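Local coordinates for In2-1 family protein, glutathione transferase lambda3 (Populus trichocarpa, PDB 4PQI) that binds glutathione as a monomeric plant Lambda-class glutathione transferase and probably acts as a thiol transferase, at residues L65-R70 against N82-L87. Sequence-based numbering, arbitrary orientation.
Sequences LILQNR and NKVPSL. With GSH (glutathione), chain B.
Arg70 and Asn82 approach from opposite directions, and the guanidinium edge meets the amide, which offers a neutral oxygen: NH1 gives a hydrogen bond to Asn82 OD1 (2.9 Å). The two planes stand 68° apart; OD1 lies close to the guanidinium plane, whereas NH1 sits well above the amide carbonyl plane, not on a lone pair. On its far edge the guanidinium grips its own loop side-on, with NE and NH2 both bonded to Leu67 O, NE lying on a lone pair of that carbonyl. The bend of the arginine chain at chi3 (69°) turns the group back over Leu67, whose CD2 lies 3.9 Å above the centre of one face. Held this way, NH1 and NH2 both reach glutathione O31, at the glycine carboxylate, while Lys83 NZ bonds O32; two long cationic side chains suit a carboxylate, one serving each oxygen. With an alanine in place of Arg70, O31 is likely to lose both arginine donors, and Leu67 O and Asn82 OD1 their arginine partner.

This is the glutathione site of the thioredoxin-like N-terminal domain, whose characteristic cis-proline, Pro85, leaves the backbone of Val84 to pair with the ligand's cysteine residue as in an antiparallel hydrogen-bonded pair: Val84 N donates to glutathione O2 (2.8 Å) and Val84 O accepts from N2. Its branched side chain points toward the loop 65-70, where leucines supply apolar partners. Val84 CG2 meets Leu67 CD1 tip to tip at 3.8 Å, and CG1 packs against Leu65 CD1, where Tyr74 of helix 73-78 also touches both Val84 and Leu65.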
loop_
_atom_site.group_PDB
_atom_site.type_symbol
_atom_site.label_atom_id
_atom_site.label_comp_id
_atom_site.label_asym_id
_atom_site.label_seq_id
_atom_site.Cartn_x
_atom_site.Cartn_y
_atom_site.Cartn_z
ATOM N N LEU A 65 -12.012 -3.846 9.656
ATOM C CA LEU A 65 -12.075 -4.792 10.757
ATOM C C LEU A 65 -11.041 -4.418 11.792
ATOM O O LEU A 65 -10.006 -3.840 11.465
ATOM C CB LEU A 65 -11.746 -6.209 10.249
ATOM C CG LEU A 65 -12.551 -6.707 9.052
ATOM C CD1 LEU A 65 -12.057 -8.083 8.567
ATOM C CD2 LEU A 65 -14.039 -6.742 9.427
ATOM N N ILE A 66 -11.311 -4.737 13.049
ATOM C CA ILE A 66 -10.275 -4.667 14.065
ATOM C C ILE A 66 -9.621 -6.041 14.079
ATOM O O ILE A 66 -10.209 -6.992 14.582
ATOM C CB ILE A 66 -10.859 -4.384 15.458
ATOM C CG1 ILE A 66 -11.673 -3.088 15.454
ATOM C CG2 ILE A 66 -9.747 -4.306 16.482
ATOM C CD1 ILE A 66 -12.436 -2.856 16.765
ATOM N N LEU A 67 -8.419 -6.157 13.521
ATOM C CA LEU A 67 -7.778 -7.473 13.388
ATOM C C LEU A 67 -7.468 -8.150 14.724
ATOM O O LEU A 67 -7.560 -9.372 14.832
ATOM C CB LEU A 67 -6.517 -7.396 12.523
ATOM C CG LEU A 67 -6.726 -7.102 11.031
ATOM C CD1 LEU A 67 -5.393 -7.104 10.303
ATOM C CD2 LEU A 67 -7.682 -8.097 10.404
ATOM N N GLN A 68 -7.119 -7.364 15.745
ATOM C CA GLN A 68 -6.868 -7.913 17.084
ATOM C C GLN A 68 -8.120 -8.469 17.772
ATOM O O GLN A 68 -8.025 -9.161 18.796
ATOM C CB GLN A 68 -6.192 -6.873 17.979
ATOM C CG GLN A 68 -4.687 -6.885 17.855
ATOM C CD GLN A 68 -4.131 -8.299 17.926
ATOM O OE1 GLN A 68 -4.325 -9.008 18.920
ATOM N NE2 GLN A 68 -3.455 -8.723 16.862
ATOM N N ASN A 69 -9.285 -8.171 17.204
ATOM C CA ASN A 69 -10.568 -8.583 17.783
ATOM C C ASN A 69 -11.609 -8.647 16.662
ATOM O O ASN A 69 -12.582 -7.890 16.645
ATOM C CB ASN A 69 -10.991 -7.582 18.868
ATOM C CG ASN A 69 -12.307 -7.949 19.529
ATOM O OD1 ASN A 69 -12.551 -9.109 19.855
ATOM N ND2 ASN A 69 -13.168 -6.956 19.717
ATOM N N ARG A 70 -11.385 -9.539 15.703
ATOM C CA ARG A 70 -12.149 -9.501 14.467
ATOM C C ARG A 70 -13.379 -10.393 14.539
ATOM O O ARG A 70 -13.385 -11.380 15.266
ATOM C CB ARG A 70 -11.253 -9.878 13.272
ATOM C CG ARG A 70 -11.045 -11.364 13.032
ATOM C CD ARG A 70 -9.894 -11.581 12.043
ATOM N NE ARG A 70 -8.610 -11.217 12.644
ATOM C CZ ARG A 70 -7.418 -11.605 12.195
ATOM N NH1 ARG A 70 -7.325 -12.386 11.132
ATOM N NH2 ARG A 70 -6.308 -11.227 12.828
ATOM N N ASN A 82 -8.079 -15.719 6.151
ATOM C CA ASN A 82 -8.195 -14.876 7.344
ATOM C C ASN A 82 -7.116 -13.794 7.427
ATOM O O ASN A 82 -6.422 -13.658 8.450
ATOM C CB ASN A 82 -8.198 -15.720 8.624
ATOM C CG ASN A 82 -8.736 -14.945 9.824
ATOM O OD1 ASN A 82 -9.292 -13.864 9.667
ATOM N ND2 ASN A 82 -8.566 -15.501 11.026
ATOM N N LYS A 83 -6.971 -13.057 6.328
ATOM C CA LYS A 83 -6.104 -11.887 6.253
ATOM C C LYS A 83 -6.801 -10.818 5.434
ATOM O O LYS A 83 -7.709 -11.130 4.661
ATOM C CB LYS A 83 -4.779 -12.213 5.558
ATOM C CG LYS A 83 -3.887 -13.215 6.281
ATOM C CD LYS A 83 -2.558 -13.344 5.561
ATOM C CE LYS A 83 -1.759 -14.528 6.093
ATOM N NZ LYS A 83 -1.710 -14.525 7.579
ATOM N N VAL A 84 -6.356 -9.569 5.584
ATOM C CA VAL A 84 -6.819 -8.459 4.744
ATOM C C VAL A 84 -5.626 -7.958 3.910
ATOM O O VAL A 84 -4.474 -8.100 4.328
ATOM C CB VAL A 84 -7.474 -7.322 5.574
ATOM C CG1 VAL A 84 -8.805 -7.796 6.161
ATOM C CG2 VAL A 84 -6.549 -6.788 6.660
ATOM N N PRO A 85 -5.887 -7.401 2.722
ATOM C CA PRO A 85 -7.215 -7.191 2.125
ATOM C C PRO A 85 -7.801 -8.396 1.387
ATOM O O PRO A 85 -7.078 -9.270 0.918
ATOM C CB PRO A 85 -6.961 -6.080 1.118
ATOM C CG PRO A 85 -5.520 -6.297 0.686
ATOM C CD PRO A 85 -4.808 -6.777 1.922
ATOM N N SER A 86 -9.122 -8.407 1.256
ATOM C CA SER A 86 -9.764 -9.268 0.286
ATOM C C SER A 86 -10.849 -8.445 -0.401
ATOM O O SER A 86 -11.408 -7.520 0.174
ATOM C CB SER A 86 -10.332 -10.545 0.936
ATOM O OG SER A 86 -11.360 -10.220 1.863
ATOM N N LEU A 87 -11.117 -8.762 -1.653
ATOM C CA LEU A 87 -12.092 -8.007 -2.404
ATOM C C LEU A 87 -13.248 -8.909 -2.813
ATOM O O LEU A 87 -13.035 -9.979 -3.393
ATOM C CB LEU A 87 -11.453 -7.422 -3.651
ATOM C CG LEU A 87 -12.359 -6.527 -4.497
ATOM C CD1 LEU A 87 -12.432 -5.135 -3.882
ATOM C CD2 LEU A 87 -11.793 -6.473 -5.904
HETATM N N1 GSH B . 0.506 -11.290 1.284
HETATM C CA1 GSH B . -0.706 -10.670 1.800
HETATM C C1 GSH B . -1.110 -9.514 0.920
HETATM O O11 GSH B . -2.311 -9.243 0.694
HETATM O O12 GSH B . -0.240 -8.811 0.374
HETATM C CB1 GSH B . -0.461 -10.219 3.239
HETATM C CG1 GSH B . -1.635 -9.449 3.834
HETATM C CD1 GSH B . -1.466 -9.408 5.339
HETATM O OE1 GSH B . -0.445 -10.150 5.949
HETATM N N2 GSH B . -2.278 -8.657 6.077
HETATM C CA2 GSH B . -2.109 -8.667 7.521
HETATM C C2 GSH B . -3.126 -9.555 8.181
HETATM O O2 GSH B . -4.413 -9.692 7.638
HETATM C CB2 GSH B . -2.231 -7.251 8.075
HETATM S SG2 GSH B . -0.671 -6.344 7.972
HETATM N N3 GSH B . -2.766 -10.179 9.290
HETATM C CA3 GSH B . -3.769 -10.664 10.219
HETATM C C3 GSH B . -3.627 -12.155 10.395
HETATM O O31 GSH B . -4.431 -12.791 11.121
HETATM O O32 GSH B . -2.700 -12.766 9.806
#